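Local coordinates for protein EXOU (Pseudomonas aeruginosa, PDB 4AKX) that is a cytotoxin of the type III secretion system, probably acting as a patatin-like phospholipase, and forms a complex with its chaperone SpcU, at residues R201-I212 / A228-V237; A90-E101 / L427-V435. One frame throughout, in Å; residues are numbered along the deposited sequence.

Interaction 1. Residues R201-I212 / A228-V237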
loop_
_atom_site.group_PDB
_atom_site.type_symbol
_atom_site.label_atom_id
_atom_site.label_comp_id
_atom_site.label_asym_id
_atom_site.label_seq_id
_atom_site.Cartn_x
_atom_site.Cartn_y
_atom_site.Cartn_z
ATOM N N ARG B 201 -25.269 44.828 -25.991
ATOM C CA ARG B 201 -25.666 44.681 -27.393
ATOM C C ARG B 201 -25.223 45.894 -28.179
ATOM O O ARG B 201 -24.792 45.782 -29.326
ATOM C CB ARG B 201 -27.181 44.496 -27.537
ATOM C CG ARG B 201 -27.654 43.045 -27.513
ATOM C CD ARG B 201 -28.878 42.823 -28.390
ATOM N NE ARG B 201 -29.717 44.016 -28.447
ATOM C CZ ARG B 201 -30.595 44.360 -27.507
ATOM N NH1 ARG B 201 -30.767 43.591 -26.438
ATOM N NH2 ARG B 201 -31.299 45.476 -27.637
ATOM N N ASP B 202 -25.293 47.048 -27.535
ATOM C CA ASP B 202 -25.014 48.308 -28.189
ATOM C C ASP B 202 -23.520 48.657 -28.164
ATOM O O ASP B 202 -22.932 48.996 -29.199
ATOM C CB ASP B 202 -25.872 49.413 -27.567
ATOM C CG ASP B 202 -27.372 49.066 -27.571
ATOM O OD1 ASP B 202 -27.743 48.005 -28.134
ATOM O OD2 ASP B 202 -28.174 49.853 -27.009
ATOM N N GLU B 203 -22.901 48.543 -26.990
ATOM C CA GLU B 203 -21.448 48.701 -26.868
ATOM C C GLU B 203 -20.705 47.933 -27.960
ATOM O O GLU B 203 -19.985 48.524 -28.776
ATOM C CB GLU B 203 -20.968 48.273 -25.477
ATOM C CG GLU B 203 -21.306 49.281 -24.391
ATOM C CD GLU B 203 -20.880 50.698 -24.753
ATOM O OE1 GLU B 203 -19.667 50.916 -24.984
ATOM O OE2 GLU B 203 -21.753 51.596 -24.808
ATOM N N THR B 204 -20.922 46.618 -27.983
ATOM C CA THR B 204 -20.379 45.748 -29.015
ATOM C C THR B 204 -20.707 46.230 -30.441
ATOM O O THR B 204 -19.820 46.301 -31.294
ATOM C CB THR B 204 -20.854 44.288 -28.830
ATOM O OG1 THR B 204 -22.275 44.260 -28.661
ATOM C CG2 THR B 204 -20.194 43.649 -27.612
ATOM N N ARG B 205 -21.976 46.572 -30.683
ATOM C CA ARG B 205 -22.455 46.943 -32.016
ATOM C C ARG B 205 -21.813 48.266 -32.478
ATOM O O ARG B 205 -21.583 48.463 -33.674
ATOM C CB ARG B 205 -23.985 47.051 -32.008
ATOM C CG ARG B 205 -24.718 46.442 -33.200
ATOM C CD ARG B 205 -26.132 47.029 -33.375
ATOM N NE ARG B 205 -26.835 47.342 -32.119
ATOM C CZ ARG B 205 -27.670 46.515 -31.480
ATOM N NH1 ARG B 205 -27.925 45.308 -31.963
ATOM N NH2 ARG B 205 -28.248 46.889 -30.343
ATOM N N LYS B 206 -21.507 49.157 -31.529
ATOM C CA LYS B 206 -20.807 50.404 -31.852
ATOM C C LYS B 206 -19.367 50.168 -32.291
ATOM O O LYS B 206 -18.940 50.631 -33.361
ATOM C CB LYS B 206 -20.847 51.390 -30.681
ATOM C CG LYS B 206 -21.765 52.587 -30.926
ATOM C CD LYS B 206 -21.939 53.454 -29.685
ATOM C CE LYS B 206 -20.865 54.524 -29.600
ATOM N NZ LYS B 206 -20.649 54.963 -28.191
ATOM N N ALA B 207 -18.623 49.439 -31.460
ATOM C CA ALA B 207 -17.222 49.125 -31.740
ATOM C C ALA B 207 -17.071 48.487 -33.113
ATOM O O ALA B 207 -16.455 49.076 -33.998
ATOM C CB ALA B 207 -16.644 48.236 -30.650
ATOM N N VAL B 208 -17.705 47.328 -33.300
ATOM C CA VAL B 208 -17.657 46.569 -34.565
ATOM C C VAL B 208 -18.034 47.393 -35.788
ATOM O O VAL B 208 -17.370 47.325 -36.823
ATOM C CB VAL B 208 -18.552 45.304 -34.533
ATOM C CG1 VAL B 208 -17.985 44.259 -33.583
ATOM C CG2 VAL B 208 -19.989 45.647 -34.156
ATOM N N LEU B 209 -19.106 48.169 -35.670
ATOM C CA LEU B 209 -19.545 48.993 -36.776
ATOM C C LEU B 209 -18.579 50.143 -37.012
ATOM O O LEU B 209 -18.374 50.540 -38.156
ATOM C CB LEU B 209 -20.980 49.471 -36.576
ATOM C CG LEU B 209 -22.038 48.378 -36.804
ATOM C CD1 LEU B 209 -23.354 48.759 -36.135
ATOM C CD2 LEU B 209 -22.245 48.015 -38.275
ATOM N N GLY B 210 -17.942 50.626 -35.940
ATOM C CA GLY B 210 -16.982 51.734 -36.037
ATOM C C GLY B 210 -15.686 51.363 -36.740
ATOM O O GLY B 210 -15.181 52.103 -37.598
ATOM N N GLN B 211 -15.140 50.216 -36.349
ATOM C CA GLN B 211 -13.968 49.635 -37.000
ATOM C C GLN B 211 -14.210 49.387 -38.494
ATOM O O GLN B 211 -13.406 49.804 -39.334
ATOM C CB GLN B 211 -13.546 48.335 -36.295
ATOM C CG GLN B 211 -13.253 48.491 -34.804
ATOM C CD GLN B 211 -11.890 49.130 -34.492
ATOM O OE1 GLN B 211 -11.238 49.726 -35.360
ATOM N NE2 GLN B 211 -11.461 49.007 -33.233
ATOM N N ILE B 212 -15.329 48.728 -38.817
ATOM C CA ILE B 212 -15.767 48.544 -40.214
ATOM C C ILE B 212 -15.547 49.790 -41.078
ATOM O O ILE B 212 -15.080 49.681 -42.213
ATOM C CB ILE B 212 -17.250 48.077 -40.307
ATOM C CG1 ILE B 212 -17.324 46.545 -40.344
ATOM C CG2 ILE B 212 -17.940 48.655 -41.541
ATOM C CD1 ILE B 212 -18.619 45.977 -39.803
ATOM N N ALA B 228 -22.792 43.970 -41.429
ATOM C CA ALA B 228 -23.075 45.299 -40.897
ATOM C C ALA B 228 -24.485 45.777 -41.247
ATOM O O ALA B 228 -25.016 46.703 -40.627
ATOM C CB ALA B 228 -22.032 46.298 -41.376
ATOM N N SER B 229 -25.092 45.158 -42.249
ATOM C CA SER B 229 -26.511 45.382 -42.504
ATOM C C SER B 229 -27.368 44.575 -41.524
ATOM O O SER B 229 -28.458 44.997 -41.153
ATOM C CB SER B 229 -26.884 45.094 -43.967
ATOM O OG SER B 229 -26.756 46.271 -44.763
ATOM N N ARG B 230 -26.853 43.432 -41.074
ATOM C CA ARG B 230 -27.457 42.746 -39.941
ATOM C C ARG B 230 -27.361 43.607 -38.679
ATOM O O ARG B 230 -28.372 43.864 -38.022
ATOM C CB ARG B 230 -26.834 41.364 -39.725
ATOM C CG ARG B 230 -27.503 40.264 -40.528
ATOM C CD ARG B 230 -26.542 39.125 -40.857
ATOM N NE ARG B 230 -26.756 38.614 -42.225
ATOM C CZ ARG B 230 -25.855 37.907 -42.919
ATOM N NH1 ARG B 230 -24.663 37.612 -42.379
ATOM N NH2 ARG B 230 -26.141 37.500 -44.156
ATOM N N LEU B 231 -26.160 44.094 -38.375
ATOM C CA LEU B 231 -25.938 44.823 -37.132
ATOM C C LEU B 231 -26.811 46.075 -37.023
ATOM O O LEU B 231 -27.454 46.297 -35.992
ATOM C CB LEU B 231 -24.451 45.138 -36.913
ATOM C CG LEU B 231 -23.512 43.922 -36.693
ATOM C CD1 LEU B 231 -22.040 44.308 -36.753
ATOM C CD2 LEU B 231 -23.819 43.147 -35.413
ATOM N N GLN B 232 -26.885 46.845 -38.109
ATOM C CA GLN B 232 -27.693 48.063 -38.156
ATOM C C GLN B 232 -29.205 47.815 -38.085
ATOM O O GLN B 232 -29.952 48.677 -37.630
ATOM C CB GLN B 232 -27.369 48.827 -39.417
ATOM C CG GLN B 232 -26.101 49.652 -39.344
ATOM C CD GLN B 232 -25.479 49.843 -40.714
ATOM O OE1 GLN B 232 -26.181 49.851 -41.718
ATOM N NE2 GLN B 232 -24.157 49.976 -40.764
ATOM N N SER B 233 -29.640 46.641 -38.565
ATOM C CA SER B 233 -31.033 46.119 -38.402
ATOM C C SER B 233 -31.494 45.862 -36.956
ATOM O O SER B 233 -32.675 45.592 -36.724
ATOM C CB SER B 233 -31.216 44.817 -39.187
ATOM O OG SER B 233 -31.182 45.049 -40.579
ATOM N N GLY B 234 -30.558 45.888 -36.005
ATOM C CA GLY B 234 -30.887 45.756 -34.594
ATOM C C GLY B 234 -30.323 44.495 -33.983
ATOM O O GLY B 234 -30.424 44.298 -32.769
ATOM N N SER B 235 -29.719 43.650 -34.820
ATOM C CA SER B 235 -29.085 42.392 -34.366
ATOM C C SER B 235 -27.800 42.622 -33.551
ATOM O O SER B 235 -27.056 43.588 -33.788
ATOM C CB SER B 235 -28.774 41.479 -35.556
ATOM O OG SER B 235 -29.550 41.843 -36.685
ATOM N N GLY B 236 -27.548 41.733 -32.592
ATOM C CA GLY B 236 -26.320 41.781 -31.790
ATOM C C GLY B 236 -25.151 41.095 -32.482
ATOM O O GLY B 236 -25.342 40.324 -33.436
ATOM N N VAL B 237 -23.937 41.371 -32.014
ATOM C CA VAL B 237 -22.779 40.667 -32.549
ATOM C C VAL B 237 -22.713 39.225 -32.032
ATOM O O VAL B 237 -22.892 38.964 -30.844
ATOM C CB VAL B 237 -21.448 41.423 -32.315
ATOM C CG1 VAL B 237 -21.690 42.932 -32.341
ATOM C CG2 VAL B 237 -20.791 40.994 -31.001
#
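Arg205 reaches from helix 201-212 to the C-terminal end of the facing helix, where its NH1 gives a weak hydrogen bond to Ser235 O at 2.7 Å. The acceptor lies at the edge of the guanidinium, near its plane, while Gly234 O stands obliquely, 2.8 Å from the same NH1. A bend at chi3 (-36°) turns the arginine along this row of carbonyls, and its CD passes beside Leu231 O. NH2 of the same group forms a salt bridge with Asp202 OD1 one turn earlier, and Arg201 O lies over the centre of one face, so that partners from its own helix and from the turn surround the guanidinium, though the hydrogen bonds are weak.

Toward Ile212 and Ala228 the contact becomes apolar. Val208 CG2 meets Leu231 CD1 at 3.6 Å, with Val208 set nearly perpendicular to Leu231, and also touches Val237 CG1, which leans against Thr204 CB. Leu209 and Leu231 lie side by side, pointing opposite ways; Leu209 CD2 reaches on to Ala228 CB at 3.6 Å, which Ile212 CD1 meets from the next turn.

Within the patatin-like phospholipase region these are two helices close in sequence, joined through the short helix 216-219, their short axes 10.6 Å apart and running roughly antiparallel (144°). The second helix closes with a Schellman motif at Gly234, whose positive phi (115°) calls for glycine and swings the chain back toward the first helix. Ser233 OG and Ser235 OG bond to Ser229 O and Arg230 O, tying the turn back to the preceding helical turn. Farther out, Leu242 of helix 239-246 packs on Val208 and Val237, and Glu281 weakly accepts from Gly236 N. Thr204 OG1 is engaged by Leu200 O within its own helix.

Interaction 2. Residues A90-E101 / L427-V435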
loop_
_atom_site.group_PDB
_atom_site.type_symbol
_atom_site.label_atom_id
_atom_site.label_comp_id
_atom_site.label_asym_id
_atom_site.label_seq_id
_atom_site.Cartn_x
_atom_site.Cartn_y
_atom_site.Cartn_z
ATOM N N ALA B 90 -13.369 46.780 -12.356
ATOM C CA ALA B 90 -13.082 48.197 -12.577
ATOM C C ALA B 90 -11.574 48.440 -12.596
ATOM O O ALA B 90 -11.117 49.554 -12.867
ATOM C CB ALA B 90 -13.741 49.044 -11.505
ATOM N N ALA B 91 -10.811 47.388 -12.288
ATOM C CA ALA B 91 -9.353 47.412 -12.409
ATOM C C ALA B 91 -8.941 47.107 -13.843
ATOM O O ALA B 91 -7.914 47.602 -14.328
ATOM C CB ALA B 91 -8.731 46.412 -11.452
ATOM N N TYR B 92 -9.793 46.336 -14.525
ATOM C CA TYR B 92 -9.520 45.777 -15.857
ATOM C C TYR B 92 -8.942 46.756 -16.895
ATOM O O TYR B 92 -8.079 46.371 -17.687
ATOM C CB TYR B 92 -10.774 45.112 -16.424
ATOM C CG TYR B 92 -11.024 43.688 -15.954
ATOM C CD1 TYR B 92 -9.972 42.786 -15.771
ATOM C CD2 TYR B 92 -12.326 43.224 -15.748
ATOM C CE1 TYR B 92 -10.207 41.475 -15.358
ATOM C CE2 TYR B 92 -12.570 41.917 -15.344
ATOM C CZ TYR B 92 -11.508 41.047 -15.150
ATOM O OH TYR B 92 -11.758 39.758 -14.740
ATOM N N PRO B 93 -9.428 48.018 -16.913
ATOM C CA PRO B 93 -8.889 48.987 -17.879
ATOM C C PRO B 93 -7.446 49.411 -17.596
ATOM O O PRO B 93 -6.806 50.018 -18.465
ATOM C CB PRO B 93 -9.830 50.189 -17.743
ATOM C CG PRO B 93 -11.071 49.635 -17.144
ATOM C CD PRO B 93 -10.620 48.543 -16.227
ATOM N N GLY B 94 -6.945 49.113 -16.394
ATOM C CA GLY B 94 -5.516 49.249 -16.110
ATOM C C GLY B 94 -4.681 48.521 -17.155
ATOM O O GLY B 94 -3.862 49.129 -17.859
ATOM N N ALA B 95 -4.920 47.218 -17.272
ATOM C CA ALA B 95 -4.270 46.388 -18.279
ATOM C C ALA B 95 -4.505 46.905 -19.693
ATOM O O ALA B 95 -3.577 46.955 -20.503
ATOM C CB ALA B 95 -4.743 44.946 -18.163
HETATM N N MSE B 96 -5.745 47.287 -19.990
HETATM C CA MSE B 96 -6.128 47.601 -21.361
HETATM C C MSE B 96 -5.262 48.717 -21.849
HETATM O O MSE B 96 -4.753 48.678 -22.971
HETATM C CB MSE B 96 -7.608 47.961 -21.454
HETATM C CG MSE B 96 -8.555 46.857 -20.951
HETATM SE SE MSE B 96 -7.920 45.002 -21.267
HETATM C CE MSE B 96 -8.730 44.120 -19.694
ATOM N N LEU B 97 -5.050 49.701 -20.983
ATOM C CA LEU B 97 -4.127 50.801 -21.252
ATOM C C LEU B 97 -2.687 50.309 -21.403
ATOM O O LEU B 97 -2.065 50.530 -22.440
ATOM C CB LEU B 97 -4.215 51.857 -20.149
ATOM C CG LEU B 97 -5.506 52.668 -20.076
ATOM C CD1 LEU B 97 -5.731 53.173 -18.659
ATOM C CD2 LEU B 97 -5.458 53.821 -21.069
ATOM N N ALA B 98 -2.177 49.628 -20.372
ATOM C CA ALA B 98 -0.865 48.964 -20.435
ATOM C C ALA B 98 -0.594 48.220 -21.761
ATOM O O ALA B 98 0.548 48.170 -22.223
ATOM C CB ALA B 98 -0.685 48.028 -19.249
ATOM N N LEU B 99 -1.643 47.670 -22.374
ATOM C CA LEU B 99 -1.501 46.942 -23.632
ATOM C C LEU B 99 -1.279 47.856 -24.833
ATOM O O LEU B 99 -0.320 47.671 -25.581
ATOM C CB LEU B 99 -2.688 45.998 -23.869
ATOM C CG LEU B 99 -2.619 44.643 -23.124
ATOM C CD1 LEU B 99 -3.991 43.988 -23.033
ATOM C CD2 LEU B 99 -1.586 43.680 -23.710
ATOM N N GLU B 100 -2.160 48.835 -25.023
ATOM C CA GLU B 100 -1.969 49.802 -26.103
ATOM C C GLU B 100 -0.809 50.759 -25.817
ATOM O O GLU B 100 -0.195 51.286 -26.747
ATOM C CB GLU B 100 -3.256 50.585 -26.405
ATOM C CG GLU B 100 -4.279 49.848 -27.283
ATOM C CD GLU B 100 -4.100 50.061 -28.795
ATOM O OE1 GLU B 100 -3.852 51.212 -29.232
ATOM O OE2 GLU B 100 -4.253 49.073 -29.556
ATOM N N GLU B 101 -0.512 50.983 -24.537
ATOM C CA GLU B 101 0.600 51.854 -24.153
ATOM C C GLU B 101 1.915 51.293 -24.684
ATOM O O GLU B 101 2.695 52.007 -25.319
ATOM C CB GLU B 101 0.665 52.036 -22.632
ATOM C CG GLU B 101 1.827 52.901 -22.155
ATOM C CD GLU B 101 1.543 53.617 -20.839
ATOM O OE1 GLU B 101 0.796 53.062 -19.994
ATOM O OE2 GLU B 101 2.071 54.740 -20.646
ATOM N N LEU B 427 -6.669 51.363 -8.769
ATOM C CA LEU B 427 -6.638 50.016 -9.303
ATOM C C LEU B 427 -6.298 49.982 -10.791
ATOM O O LEU B 427 -5.629 49.058 -11.255
ATOM C CB LEU B 427 -7.963 49.309 -9.026
ATOM C CG LEU B 427 -8.035 48.596 -7.661
ATOM C CD1 LEU B 427 -7.406 49.386 -6.500
ATOM C CD2 LEU B 427 -9.468 48.175 -7.345
ATOM N N GLN B 428 -6.728 50.998 -11.532
ATOM C CA GLN B 428 -6.341 51.121 -12.935
ATOM C C GLN B 428 -4.898 51.634 -13.084
ATOM O O GLN B 428 -4.401 51.779 -14.204
ATOM C CB GLN B 428 -7.314 52.028 -13.699
ATOM C CG GLN B 428 -8.715 51.459 -13.888
ATOM C CD GLN B 428 -9.747 52.519 -14.275
ATOM O OE1 GLN B 428 -9.457 53.717 -14.282
ATOM N NE2 GLN B 428 -10.963 52.076 -14.586
ATOM N N GLU B 429 -4.235 51.910 -11.956
ATOM C CA GLU B 429 -2.810 52.291 -11.951
ATOM C C GLU B 429 -1.890 51.140 -11.497
ATOM O O GLU B 429 -0.866 50.866 -12.134
ATOM C CB GLU B 429 -2.572 53.522 -11.073
ATOM C CG GLU B 429 -1.177 54.130 -11.217
ATOM C CD GLU B 429 -0.579 54.589 -9.878
ATOM O OE1 GLU B 429 -1.242 54.420 -8.791
ATOM O OE2 GLU B 429 0.562 55.120 -9.913
ATOM N N ARG B 430 -2.250 50.492 -10.387
ATOM C CA ARG B 430 -1.558 49.282 -9.928
ATOM C C ARG B 430 -1.450 48.246 -11.054
ATOM O O ARG B 430 -0.378 47.684 -11.290
ATOM C CB ARG B 430 -2.271 48.676 -8.709
ATOM C CG ARG B 430 -2.175 49.512 -7.433
ATOM C CD ARG B 430 -3.131 49.005 -6.352
ATOM N NE ARG B 430 -2.502 48.039 -5.441
ATOM C CZ ARG B 430 -2.310 48.232 -4.131
ATOM N NH1 ARG B 430 -2.703 49.354 -3.537
ATOM N NH2 ARG B 430 -1.729 47.286 -3.405
ATOM N N LEU B 431 -2.562 48.022 -11.756
ATOM C CA LEU B 431 -2.609 47.089 -12.878
ATOM C C LEU B 431 -1.775 47.580 -14.044
ATOM O O LEU B 431 -0.877 46.888 -14.506
ATOM C CB LEU B 431 -4.043 46.868 -13.345
ATOM C CG LEU B 431 -4.203 45.620 -14.215
ATOM C CD1 LEU B 431 -3.501 44.438 -13.556
ATOM C CD2 LEU B 431 -5.672 45.306 -14.464
ATOM N N GLN B 432 -2.087 48.769 -14.532
ATOM C CA GLN B 432 -1.258 49.406 -15.525
ATOM C C GLN B 432 0.208 49.047 -15.288
ATOM O O GLN B 432 0.872 48.552 -16.194
ATOM C CB GLN B 432 -1.464 50.919 -15.474
ATOM C CG GLN B 432 -0.587 51.728 -16.414
ATOM C CD GLN B 432 -1.063 51.660 -17.843
ATOM O OE1 GLN B 432 -2.234 51.879 -18.120
ATOM N NE2 GLN B 432 -0.153 51.348 -18.761
ATOM N N GLU B 433 0.685 49.246 -14.053
ATOM C CA GLU B 433 2.125 49.188 -13.738
ATOM C C GLU B 433 2.692 47.767 -13.682
ATOM O O GLU B 433 3.778 47.525 -14.198
ATOM C CB GLU B 433 2.461 49.985 -12.454
ATOM C CG GLU B 433 3.948 50.299 -12.243
ATOM C CD GLU B 433 4.208 51.477 -11.287
ATOM O OE1 GLU B 433 3.382 52.422 -11.254
ATOM O OE2 GLU B 433 5.261 51.480 -10.584
ATOM N N ARG B 434 1.963 46.830 -13.080
ATOM C CA ARG B 434 2.400 45.417 -13.092
ATOM C C ARG B 434 2.377 44.818 -14.503
ATOM O O ARG B 434 3.328 44.164 -14.927
ATOM C CB ARG B 434 1.552 44.540 -12.159
ATOM C CG ARG B 434 1.458 45.009 -10.727
ATOM C CD ARG B 434 2.770 45.565 -10.224
ATOM N NE ARG B 434 2.538 46.405 -9.052
ATOM C CZ ARG B 434 3.487 46.821 -8.214
ATOM N NH1 ARG B 434 4.758 46.480 -8.413
ATOM N NH2 ARG B 434 3.164 47.570 -7.165
ATOM N N VAL B 435 1.267 45.033 -15.207
ATOM C CA VAL B 435 1.110 44.613 -16.601
ATOM C C VAL B 435 2.047 45.415 -17.499
ATOM O O VAL B 435 2.036 45.273 -18.711
ATOM C CB VAL B 435 -0.344 44.810 -17.074
ATOM C CG1 VAL B 435 -0.534 44.264 -18.469
ATOM C CG2 VAL B 435 -1.303 44.126 -16.126
#
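Gly94 and Gln428 bring their CA atoms to 3.8 Å where helices 93-101 and 427-435 cross, their short axes 7.1 Å apart at an angle of 41°. Gly94, with no side chain, lies directly against the facing backbone; its CA makes a CA-H...O contact with Gln428 O at 3.4 Å.

Leu431 lies along the groove beside that glycine. Its CG, anti to the backbone N (chi1 -163°), carries CD2 against Ala95 CB at 3.8 Å and close to the backbone of Ala91. Val435, one turn on, sets CG1 against Ala98 CB and CG2 against Ala95 CB, while Ala91 CB meets Leu427 CB at the other end.

Small residues thus line one side of helix 93-102, which in this patatin-like α/β domain packs near the central mixed sheet; Leu347 of strand 343-348 touches Ala95, Leu431 and Val435.

Two glutamines, one turn apart, run along one edge of the apolar strip. Gln428, extended beyond CG, sends NE2 to Ala90 O in a weak hydrogen bond of 3.1 Å and lays it over Pro93 CG. Gln432 is a knob in the hole formed by Gly94, Leu97, Ala98 and Glu101, although the exact placement of its amide is doubtful.

Interaction 2 is the more buried contact, joining two helices far apart in sequence beside the central mixed sheet; interaction 1 is partly buried and pairs helices close in sequence. No helix is common to both, and their centres lie 27 Å apart, with nearest atoms about 8 Å apart and no touch. Their packing differs accordingly. In 90-101 / 427-435 a glycine and alanines let the axes come close, whereas in 201-212 / 228-237 larger branched side chains fill a wider gap. Glycine serves differently too: at the helix crossing in interaction 2, at the helix end in interaction 1, where an arginine adds charged chemistry.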